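Thiamine pyrophosphokinase (Bacillus subtilis, PDB 3LM8) transfers pyrophosphate from ATP to thiamine, giving thiamine diphosphate and AMP, and takes part in thiamine salvage. Local coordinates at residues T3-A8 with E24-I29; N151-S156 with S190-H195; S161-E166 with N178-L183. The protein carries 1 engineered substitution. One frame throughout, in Å; residues are numbered along the deposited sequence.

Contact 1: residues T3-A8 with E24-I29; sequences TINIVA and EHTLWI
N5 lies across the indole of W28, and this pair is the tight heart of the contact. The N5 CB sits over the face of the six-membered ring, 3.6 Å from its centroid, as a CH-pi contact. Farther out ND2 rides above the same face, 3.3 Å from CH2 of W28, with amide and ring nearly perpendicular (85°). The T26 methyl CG2 is offset over the rim of that face and touches N5 ND2, while V7 CG2 comes in at the ring edge, 3.8 Å from CZ3 of W28. N5 OD1 accepts a bond from Q98 on the neighbouring strand 96-100, which fixes the turn of the buried amide.

I6 and I29 pack side by side on the reverse of the two strands. CG1 of I29 stands between its backbone N and carbonyl carbon (chi1 52°), and that turn brings CD1 against CG1 of I6, with CG2 of I4 at 4.3 Å from the same CD1 of I29. Helix 81-92 closes this side through L82 and W88; helix 33-41 closes the W28 side through L38.

Toward the start of the strands the fit slackens. T3 and T26 run alongside each other with their OG1 atoms 3.8 Å apart, and L27 and H25 are exposed.

Five backbone bonds run the length of the parallel pair, from T3 N to H25 O (2.6 Å) through to V7 N on I29 O (3.2 Å). The residues T3, N5 and V7 supply every bond from their strand, leaving I4 and I6 to bond strand 96-100. Apolar packing and main-chain bonding thus carry the join between central strands of a helix-flanked alpha/beta sheet, with the N5 amide, tethered to Q98, as a polar group within it.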
loop_
_atom_site.group_PDB
_atom_site.type_symbol
_atom_site.label_atom_id
_atom_site.label_comp_id
_atom_site.label_asym_id
_atom_site.label_seq_id
_atom_site.Cartn_x
_atom_site.Cartn_y
_atom_site.Cartn_z
ATOM N N THR A 3 5.122 -10.322 -8.373
ATOM C CA THR A 3 4.344 -9.438 -7.514
ATOM C C THR A 3 3.622 -10.157 -6.388
ATOM O O THR A 3 3.143 -11.280 -6.554
ATOM C CB THR A 3 3.272 -8.693 -8.320
ATOM O OG1 THR A 3 3.902 -7.835 -9.274
ATOM C CG2 THR A 3 2.384 -7.858 -7.394
ATOM N N ILE A 4 3.541 -9.507 -5.238
ATOM C CA ILE A 4 2.813 -10.089 -4.125
ATOM C C ILE A 4 1.738 -9.095 -3.691
ATOM O O ILE A 4 2.031 -7.915 -3.491
ATOM C CB ILE A 4 3.741 -10.417 -2.955
ATOM C CG1 ILE A 4 4.764 -11.449 -3.406
ATOM C CG2 ILE A 4 2.934 -10.999 -1.779
ATOM C CD1 ILE A 4 5.702 -11.878 -2.313
ATOM N N ASN A 5 0.492 -9.563 -3.603
ATOM C CA ASN A 5 -0.616 -8.711 -3.175
ATOM C C ASN A 5 -1.188 -9.238 -1.874
ATOM O O ASN A 5 -1.566 -10.414 -1.774
ATOM C CB ASN A 5 -1.749 -8.679 -4.197
ATOM C CG ASN A 5 -1.356 -8.022 -5.481
ATOM O OD1 ASN A 5 -0.268 -7.455 -5.603
ATOM N ND2 ASN A 5 -2.244 -8.094 -6.460
ATOM N N ILE A 6 -1.267 -8.346 -0.891
ATOM C CA ILE A 6 -1.778 -8.668 0.429
ATOM C C ILE A 6 -3.078 -7.913 0.651
ATOM O O ILE A 6 -3.150 -6.698 0.423
ATOM C CB ILE A 6 -0.799 -8.210 1.509
ATOM C CG1 ILE A 6 0.614 -8.701 1.186
ATOM C CG2 ILE A 6 -1.274 -8.684 2.853
ATOM C CD1 ILE A 6 1.692 -8.182 2.140
ATOM N N VAL A 7 -4.104 -8.624 1.102
ATOM C CA VAL A 7 -5.391 -7.993 1.380
ATOM C C VAL A 7 -5.656 -8.078 2.883
ATOM O O VAL A 7 -5.976 -9.144 3.410
ATOM C CB VAL A 7 -6.526 -8.689 0.594
ATOM C CG1 VAL A 7 -7.889 -8.082 0.949
ATOM C CG2 VAL A 7 -6.259 -8.545 -0.889
ATOM N N ALA A 8 -5.488 -6.947 3.568
ATOM C CA ALA A 8 -5.707 -6.871 5.008
ATOM C C ALA A 8 -7.205 -6.885 5.258
ATOM O O ALA A 8 -7.982 -6.787 4.315
ATOM C CB ALA A 8 -5.087 -5.599 5.570
ATOM N N GLU A 24 -0.449 -13.731 -13.948
ATOM C CA GLU A 24 0.353 -14.939 -13.767
ATOM C C GLU A 24 1.579 -14.760 -12.867
ATOM O O GLU A 24 2.121 -15.740 -12.367
ATOM C CB GLU A 24 0.787 -15.505 -15.131
ATOM C CG GLU A 24 2.270 -15.308 -15.474
ATOM C CD GLU A 24 2.680 -15.963 -16.795
ATOM O OE1 GLU A 24 2.563 -17.204 -16.917
ATOM O OE2 GLU A 24 3.127 -15.235 -17.712
ATOM N N HIS A 25 2.022 -13.523 -12.662
ATOM C CA HIS A 25 3.184 -13.287 -11.800
ATOM C C HIS A 25 2.819 -12.474 -10.559
ATOM O O HIS A 25 3.590 -11.638 -10.079
ATOM C CB HIS A 25 4.287 -12.587 -12.588
ATOM C CG HIS A 25 4.812 -13.403 -13.723
ATOM N ND1 HIS A 25 5.415 -14.630 -13.538
ATOM C CD2 HIS A 25 4.808 -13.183 -15.059
ATOM C CE1 HIS A 25 5.759 -15.129 -14.711
ATOM N NE2 HIS A 25 5.401 -14.270 -15.650
ATOM N N THR A 26 1.630 -12.746 -10.041
ATOM C CA THR A 26 1.133 -12.067 -8.864
ATOM C C THR A 26 0.510 -13.079 -7.897
ATOM O O THR A 26 -0.554 -13.636 -8.171
ATOM C CB THR A 26 0.077 -10.999 -9.274
ATOM O OG1 THR A 26 0.745 -9.876 -9.854
ATOM C CG2 THR A 26 -0.752 -10.538 -8.072
ATOM N N LEU A 27 1.192 -13.330 -6.781
ATOM C CA LEU A 27 0.692 -14.244 -5.751
ATOM C C LEU A 27 -0.135 -13.434 -4.767
ATOM O O LEU A 27 0.138 -12.245 -4.525
ATOM C CB LEU A 27 1.840 -14.876 -4.974
ATOM C CG LEU A 27 2.835 -15.690 -5.788
ATOM C CD1 LEU A 27 4.196 -15.690 -5.092
ATOM C CD2 LEU A 27 2.282 -17.102 -5.988
ATOM N N TRP A 28 -1.137 -14.080 -4.187
ATOM C CA TRP A 28 -1.985 -13.418 -3.209
ATOM C C TRP A 28 -1.914 -14.055 -1.823
ATOM O O TRP A 28 -1.669 -15.254 -1.678
ATOM C CB TRP A 28 -3.439 -13.425 -3.664
ATOM C CG TRP A 28 -3.730 -12.654 -4.905
ATOM C CD1 TRP A 28 -3.669 -13.116 -6.181
ATOM C CD2 TRP A 28 -4.265 -11.321 -4.985
ATOM N NE1 TRP A 28 -4.151 -12.167 -7.056
ATOM C CE2 TRP A 28 -4.521 -11.055 -6.347
ATOM C CE3 TRP A 28 -4.557 -10.331 -4.036
ATOM C CZ2 TRP A 28 -5.060 -9.840 -6.787
ATOM C CZ3 TRP A 28 -5.094 -9.125 -4.476
ATOM C CH2 TRP A 28 -5.340 -8.891 -5.839
ATOM N N ILE A 29 -2.123 -13.235 -0.801
ATOM C CA ILE A 29 -2.132 -13.721 0.570
ATOM C C ILE A 29 -3.193 -12.924 1.298
ATOM O O ILE A 29 -3.364 -11.736 1.031
ATOM C CB ILE A 29 -0.769 -13.533 1.284
ATOM C CG1 ILE A 29 -0.303 -12.087 1.164
ATOM C CG2 ILE A 29 0.257 -14.477 0.701
ATOM C CD1 ILE A 29 0.955 -11.797 1.965
#

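Contact 2: residues N151-S156 with S190-H195; sequences NKRYIS and SNELIH. With VIB (3-(4-amino-2-methyl-pyrimidin-5-ylmethyl)-5-(2-hydroxy-ethyl)-4-methyl-thiazol-3-ium), chain E.
I155 and N191 form a single antiparallel hydrogen-bonded pair, and the touching parts of the two chains run 123° apart. I155 N gives to N191 O at 2.9 Å and N191 N returns a bond to I155 O, each donor standing well above the carbonyl plane it meets. Beyond this pair S156 OG takes over from the main chain: it accepts S190 N at 2.7 Å in a nearly straight bond (175°).

At the other end R153 bends at chi3 so that NH1 reaches E192 OE1, 3.2 Å away, in a salt bridge. The carboxylate oxygen lies at the guanidinium edge, yet the donor comes from above the carboxylate plane. OE2 of E192 turns to Y154, 3.6 Å from CE2, the two side chains running alongside each other. Underneath, I155 CD1 meets L193 CD1 at 3.6 Å, with I146 packing against both residues.

R153 and Y154 together face S212, a classic beta bulge at the start of edge strand 154-159. From that edge, S190 is held where its CB touches methyl CM4 of thiamine (3.4 Å), and N191 lies by the pyrimidine: this is one wall of the thiamine pocket.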
loop_
_atom_site.group_PDB
_atom_site.type_symbol
_atom_site.label_atom_id
_atom_site.label_comp_id
_atom_site.label_asym_id
_atom_site.label_seq_id
_atom_site.Cartn_x
_atom_site.Cartn_y
_atom_site.Cartn_z
ATOM N N ASN A 151 -7.558 8.194 -13.735
ATOM C CA ASN A 151 -8.645 8.149 -12.755
ATOM C C ASN A 151 -8.406 8.881 -11.448
ATOM O O ASN A 151 -9.356 9.181 -10.721
ATOM C CB ASN A 151 -9.030 6.705 -12.449
ATOM C CG ASN A 151 -9.559 5.983 -13.663
ATOM O OD1 ASN A 151 -8.796 5.598 -14.546
ATOM N ND2 ASN A 151 -10.874 5.808 -13.722
ATOM N N LYS A 152 -7.146 9.161 -11.147
ATOM C CA LYS A 152 -6.788 9.875 -9.930
ATOM C C LYS A 152 -5.912 11.023 -10.389
ATOM O O LYS A 152 -4.798 10.791 -10.849
ATOM C CB LYS A 152 -6.005 8.957 -8.991
ATOM C CG LYS A 152 -6.718 7.653 -8.655
ATOM C CD LYS A 152 -5.909 6.814 -7.669
ATOM C CE LYS A 152 -6.503 5.423 -7.534
ATOM N NZ LYS A 152 -7.983 5.503 -7.423
ATOM N N ARG A 153 -6.406 12.254 -10.250
ATOM C CA ARG A 153 -5.677 13.435 -10.718
ATOM C C ARG A 153 -4.764 14.151 -9.742
ATOM O O ARG A 153 -3.930 14.963 -10.155
ATOM C CB ARG A 153 -6.657 14.464 -11.283
ATOM C CG ARG A 153 -7.460 15.226 -10.239
ATOM C CD ARG A 153 -8.400 16.196 -10.920
ATOM N NE ARG A 153 -7.660 17.099 -11.795
ATOM C CZ ARG A 153 -8.105 17.534 -12.968
ATOM N NH1 ARG A 153 -7.363 18.356 -13.696
ATOM N NH2 ARG A 153 -9.289 17.138 -13.419
ATOM N N TYR A 154 -4.924 13.874 -8.455
ATOM C CA TYR A 154 -4.093 14.535 -7.457
ATOM C C TYR A 154 -2.919 13.684 -7.013
ATOM O O TYR A 154 -3.031 12.472 -6.848
ATOM C CB TYR A 154 -4.937 14.941 -6.250
ATOM C CG TYR A 154 -6.142 15.783 -6.615
ATOM C CD1 TYR A 154 -7.368 15.186 -6.897
ATOM C CD2 TYR A 154 -6.050 17.179 -6.687
ATOM C CE1 TYR A 154 -8.477 15.951 -7.236
ATOM C CE2 TYR A 154 -7.150 17.953 -7.027
ATOM C CZ TYR A 154 -8.365 17.335 -7.299
ATOM O OH TYR A 154 -9.471 18.093 -7.623
ATOM N N ILE A 155 -1.781 14.347 -6.848
ATOM C CA ILE A 155 -0.539 13.714 -6.436
ATOM C C ILE A 155 -0.018 14.596 -5.324
ATOM O O ILE A 155 0.348 15.733 -5.590
ATOM C CB ILE A 155 0.496 13.756 -7.566
ATOM C CG1 ILE A 155 0.018 12.915 -8.743
ATOM C CG2 ILE A 155 1.860 13.304 -7.056
ATOM C CD1 ILE A 155 0.486 13.460 -10.076
ATOM N N SER A 156 0.005 14.087 -4.095
ATOM C CA SER A 156 0.495 14.857 -2.959
ATOM C C SER A 156 1.800 14.278 -2.428
ATOM O O SER A 156 2.039 13.079 -2.518
ATOM C CB SER A 156 -0.544 14.864 -1.842
ATOM O OG SER A 156 -1.755 15.457 -2.279
ATOM N N SER A 190 -1.881 18.104 -2.824
ATOM C CA SER A 190 -2.781 18.518 -3.887
ATOM C C SER A 190 -2.089 19.083 -5.130
ATOM O O SER A 190 -2.429 20.173 -5.602
ATOM C CB SER A 190 -3.796 19.531 -3.347
ATOM O OG SER A 190 -4.894 18.869 -2.746
ATOM N N ASN A 191 -1.114 18.345 -5.652
ATOM C CA ASN A 191 -0.420 18.770 -6.861
ATOM C C ASN A 191 -1.079 17.987 -7.993
ATOM O O ASN A 191 -1.928 17.130 -7.757
ATOM C CB ASN A 191 1.076 18.439 -6.782
ATOM C CG ASN A 191 1.933 19.397 -7.598
ATOM O OD1 ASN A 191 3.105 19.632 -7.274
ATOM N ND2 ASN A 191 1.360 19.953 -8.660
ATOM N N GLU A 192 -0.694 18.289 -9.220
ATOM C CA GLU A 192 -1.251 17.608 -10.378
ATOM C C GLU A 192 -0.179 17.516 -11.441
ATOM O O GLU A 192 0.814 18.247 -11.403
ATOM C CB GLU A 192 -2.443 18.390 -10.934
ATOM C CG GLU A 192 -3.751 18.213 -10.168
ATOM C CD GLU A 192 -4.832 19.177 -10.637
ATOM O OE1 GLU A 192 -4.975 19.375 -11.865
ATOM O OE2 GLU A 192 -5.547 19.731 -9.776
ATOM N N LEU A 193 -0.372 16.610 -12.389
ATOM C CA LEU A 193 0.580 16.464 -13.482
ATOM C C LEU A 193 0.026 17.280 -14.663
ATOM O O LEU A 193 -1.168 17.203 -14.962
ATOM C CB LEU A 193 0.695 14.984 -13.856
ATOM C CG LEU A 193 2.056 14.276 -13.745
ATOM C CD1 LEU A 193 2.822 14.709 -12.488
ATOM C CD2 LEU A 193 1.804 12.765 -13.750
ATOM N N ILE A 194 0.863 18.085 -15.314
ATOM C CA ILE A 194 0.370 18.848 -16.459
ATOM C C ILE A 194 0.866 18.239 -17.763
ATOM O O ILE A 194 0.477 18.654 -18.852
ATOM C CB ILE A 194 0.787 20.341 -16.405
ATOM C CG1 ILE A 194 2.308 20.475 -16.476
ATOM C CG2 ILE A 194 0.223 20.989 -15.145
ATOM C CD1 ILE A 194 2.783 21.911 -16.567
ATOM N N HIS A 195 1.724 17.238 -17.640
ATOM C CA HIS A 195 2.276 16.560 -18.801
ATOM C C HIS A 195 1.943 15.071 -18.710
ATOM O O HIS A 195 1.259 14.638 -17.780
ATOM C CB HIS A 195 3.798 16.747 -18.847
ATOM C CG HIS A 195 4.238 18.141 -19.189
ATOM N ND1 HIS A 195 3.389 19.224 -19.154
ATOM C CD2 HIS A 195 5.450 18.626 -19.546
ATOM C CE1 HIS A 195 4.058 20.318 -19.472
ATOM N NE2 HIS A 195 5.312 19.982 -19.713
HETATM C CM2 VIB E . 4.653 22.322 -4.310
HETATM N N4A VIB E . 0.968 25.359 -3.823
HETATM C CM4 VIB E . -3.889 22.807 -4.194
HETATM O O1 VIB E . -5.474 24.942 -1.390
HETATM C C7 VIB E . -5.512 23.824 -0.498
HETATM C C6 VIB E . -4.919 22.601 -1.198
HETATM C C2 VIB E . -1.026 23.428 -1.913
HETATM S S1 VIB E . -2.172 23.280 -0.603
HETATM C C5 VIB E . -3.498 22.910 -1.672
HETATM C C4 VIB E . -2.994 22.985 -2.965
HETATM N N3 VIB E . -1.689 23.254 -3.058
HETATM C C7A VIB E . -1.033 23.351 -4.370
HETATM C C4A VIB E . 1.397 24.119 -4.044
HETATM N N3A VIB E . 2.710 23.848 -4.061
HETATM C C2A VIB E . 3.149 22.601 -4.284
HETATM N N1A VIB E . 2.276 21.604 -4.492
HETATM C C6A VIB E . 0.973 21.826 -4.485
HETATM C C5A VIB E . 0.474 23.104 -4.263
#

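Contact 3: residues S161-E166 with N178-L183; sequences SEDIHE and NCHITL
H180 points its ring edge at the face of H165, an edge-to-face pair with planes at 74° and centroids 4.4 Å apart. CE1 does the touching: it stands over the H165 ring, off centre toward the rim, 3.2 Å from NE2. The two side chains run alongside each other in the same direction, and H180 gets there with CG opposite its own backbone N (chi1 179°). H165 ND1 is steadied by a weak bond to D163 O, and V203 touches its side chain as well. An alanine at H165 would remove the face under CE1 of H180, whose ring would probably be less firmly fixed, left with D163 alongside.

D163 meets the same ring atom from another direction. Its CB touches CE1 of H180 at 3.5 Å, with carboxylate and imidazole nearly at right angles. OD1 is gripped twice, by L183 N at 2.6 Å, arriving nearly in line with the C-O bond, and weakly by T182 OG1.

Between these groups the strands meet as a short antiparallel pairing: I164 and I181 are a hydrogen-bonded pair, I164 N to I181 O being 2.7 Å. N178 and C179 both face L167 in a G1 beta bulge, where the chain turns a corner. Strand 164-165 lies beside 176-181, an outer strand of the antiparallel sheet in the thiamine-binding part.

I164 and I181 direct their side chains away from the histidines, CB to CB 3.8 Å, and both rest on P159. At one extremity L183 CD1 lies 3.8 Å from S161 O; at the other, E166 and the amide of N178 cross loosely on the exposed surface.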
loop_
_atom_site.group_PDB
_atom_site.type_symbol
_atom_site.label_atom_id
_atom_site.label_comp_id
_atom_site.label_asym_id
_atom_site.label_seq_id
_atom_site.Cartn_x
_atom_site.Cartn_y
_atom_site.Cartn_z
ATOM N N SER A 161 10.198 11.012 8.068
ATOM C CA SER A 161 11.044 11.072 9.262
ATOM C C SER A 161 11.626 12.460 9.560
ATOM O O SER A 161 11.512 12.953 10.685
ATOM C CB SER A 161 12.179 10.043 9.166
ATOM O OG SER A 161 13.092 10.376 8.134
ATOM N N GLU A 162 12.246 13.086 8.563
ATOM C CA GLU A 162 12.839 14.407 8.750
ATOM C C GLU A 162 12.548 15.312 7.560
ATOM O O GLU A 162 11.734 14.978 6.697
ATOM C CB GLU A 162 14.356 14.292 8.922
ATOM C CG GLU A 162 14.816 13.209 9.891
ATOM C CD GLU A 162 15.532 12.062 9.190
ATOM O OE1 GLU A 162 15.999 11.134 9.888
ATOM O OE2 GLU A 162 15.628 12.087 7.941
ATOM N N ASP A 163 13.225 16.458 7.520
ATOM C CA ASP A 163 13.055 17.406 6.423
ATOM C C ASP A 163 13.466 16.812 5.071
ATOM O O ASP A 163 14.333 15.936 4.993
ATOM C CB ASP A 163 13.887 18.669 6.662
ATOM C CG ASP A 163 13.438 19.453 7.879
ATOM O OD1 ASP A 163 12.257 19.319 8.278
ATOM O OD2 ASP A 163 14.272 20.222 8.421
ATOM N N ILE A 164 12.836 17.295 4.004
ATOM C CA ILE A 164 13.163 16.831 2.662
ATOM C C ILE A 164 14.103 17.872 2.066
ATOM O O ILE A 164 13.819 19.069 2.122
ATOM C CB ILE A 164 11.907 16.713 1.777
ATOM C CG1 ILE A 164 10.889 15.778 2.442
ATOM C CG2 ILE A 164 12.301 16.217 0.385
ATOM C CD1 ILE A 164 11.395 14.372 2.661
ATOM N N HIS A 165 15.216 17.416 1.499
ATOM C CA HIS A 165 16.208 18.323 0.929
ATOM C C HIS A 165 16.321 18.297 -0.578
ATOM O O HIS A 165 16.388 17.234 -1.188
ATOM C CB HIS A 165 17.583 18.039 1.537
ATOM C CG HIS A 165 17.653 18.318 3.004
ATOM N ND1 HIS A 165 16.908 17.619 3.928
ATOM C CD2 HIS A 165 18.344 19.248 3.702
ATOM C CE1 HIS A 165 17.133 18.108 5.134
ATOM N NE2 HIS A 165 18.001 19.098 5.024
ATOM N N GLU A 166 16.356 19.490 -1.162
ATOM C CA GLU A 166 16.483 19.670 -2.605
ATOM C C GLU A 166 15.416 18.948 -3.432
ATOM O O GLU A 166 15.732 18.217 -4.372
ATOM C CB GLU A 166 17.882 19.234 -3.062
ATOM C CG GLU A 166 19.017 20.070 -2.495
ATOM C CD GLU A 166 20.383 19.618 -3.005
ATOM O OE1 GLU A 166 20.511 19.360 -4.224
ATOM O OE2 GLU A 166 21.334 19.530 -2.193
ATOM N N ASN A 178 14.883 22.383 -6.468
ATOM C CA ASN A 178 15.822 22.195 -5.349
ATOM C C ASN A 178 15.328 22.884 -4.079
ATOM O O ASN A 178 16.056 23.621 -3.406
ATOM C CB ASN A 178 17.219 22.697 -5.730
ATOM C CG ASN A 178 17.986 21.694 -6.578
ATOM O OD1 ASN A 178 19.005 22.026 -7.184
ATOM N ND2 ASN A 178 17.507 20.455 -6.611
ATOM N N CYS A 179 14.069 22.598 -3.769
ATOM C CA CYS A 179 13.354 23.149 -2.629
ATOM C C CYS A 179 13.590 22.332 -1.353
ATOM O O CYS A 179 13.768 21.115 -1.403
ATOM C CB CYS A 179 11.857 23.175 -2.980
ATOM S SG CYS A 179 10.785 24.154 -1.918
ATOM N N HIS A 180 13.605 23.017 -0.215
ATOM C CA HIS A 180 13.778 22.373 1.087
ATOM C C HIS A 180 12.403 22.295 1.750
ATOM O O HIS A 180 11.813 23.324 2.082
ATOM C CB HIS A 180 14.700 23.193 1.984
ATOM C CG HIS A 180 14.890 22.602 3.344
ATOM N ND1 HIS A 180 15.627 21.458 3.564
ATOM C CD2 HIS A 180 14.419 22.981 4.555
ATOM C CE1 HIS A 180 15.604 21.158 4.849
ATOM N NE2 HIS A 180 14.878 22.067 5.474
ATOM N N ILE A 181 11.891 21.082 1.933
ATOM C CA ILE A 181 10.582 20.905 2.552
ATOM C C ILE A 181 10.765 20.513 4.010
ATOM O O ILE A 181 11.343 19.470 4.324
ATOM C CB ILE A 181 9.740 19.815 1.820
ATOM C CG1 ILE A 181 9.660 20.131 0.327
ATOM C CG2 ILE A 181 8.319 19.783 2.375
ATOM C CD1 ILE A 181 9.000 21.452 0.035
ATOM N N THR A 182 10.275 21.367 4.898
ATOM C CA THR A 182 10.391 21.121 6.325
ATOM C C THR A 182 9.319 20.147 6.807
ATOM O O THR A 182 8.205 20.122 6.287
ATOM C CB THR A 182 10.294 22.437 7.121
ATOM O OG1 THR A 182 10.562 22.173 8.500
ATOM C CG2 THR A 182 8.899 23.053 6.983
ATOM N N LEU A 183 9.671 19.345 7.805
ATOM C CA LEU A 183 8.768 18.349 8.370
ATOM C C LEU A 183 7.451 18.934 8.880
ATOM O O LEU A 183 7.442 19.907 9.636
ATOM C CB LEU A 183 9.471 17.621 9.512
ATOM C CG LEU A 183 8.658 16.548 10.223
ATOM C CD1 LEU A 183 8.708 15.235 9.434
ATOM C CD2 LEU A 183 9.197 16.364 11.616
#

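How the contacts relate
Contact 1 is complete along the chain before contact 2 opens; contact 3 forms within the stretch that contact 2 spans. Contacts 1 and 2 share the large mixed sheet, 3-8 and 24-29 lying in its parallel half and strand 154-159 at its far edge, with centres 27 Å apart. Contact 3, about 34 Å between centres from contact 1 and 20 Å from contact 2, involves strand 176-181 of the four-stranded sheet; strand 164-165 follows 154-159. Contacts 2 and 3 lie wholly in the vitamin B1 binding region: contact 2 holds pocket residues S190 and N191, and the I181 side chain is about 6 Å from thiamine; contact 1 joins strands of the alpha/beta part, far from that pocket.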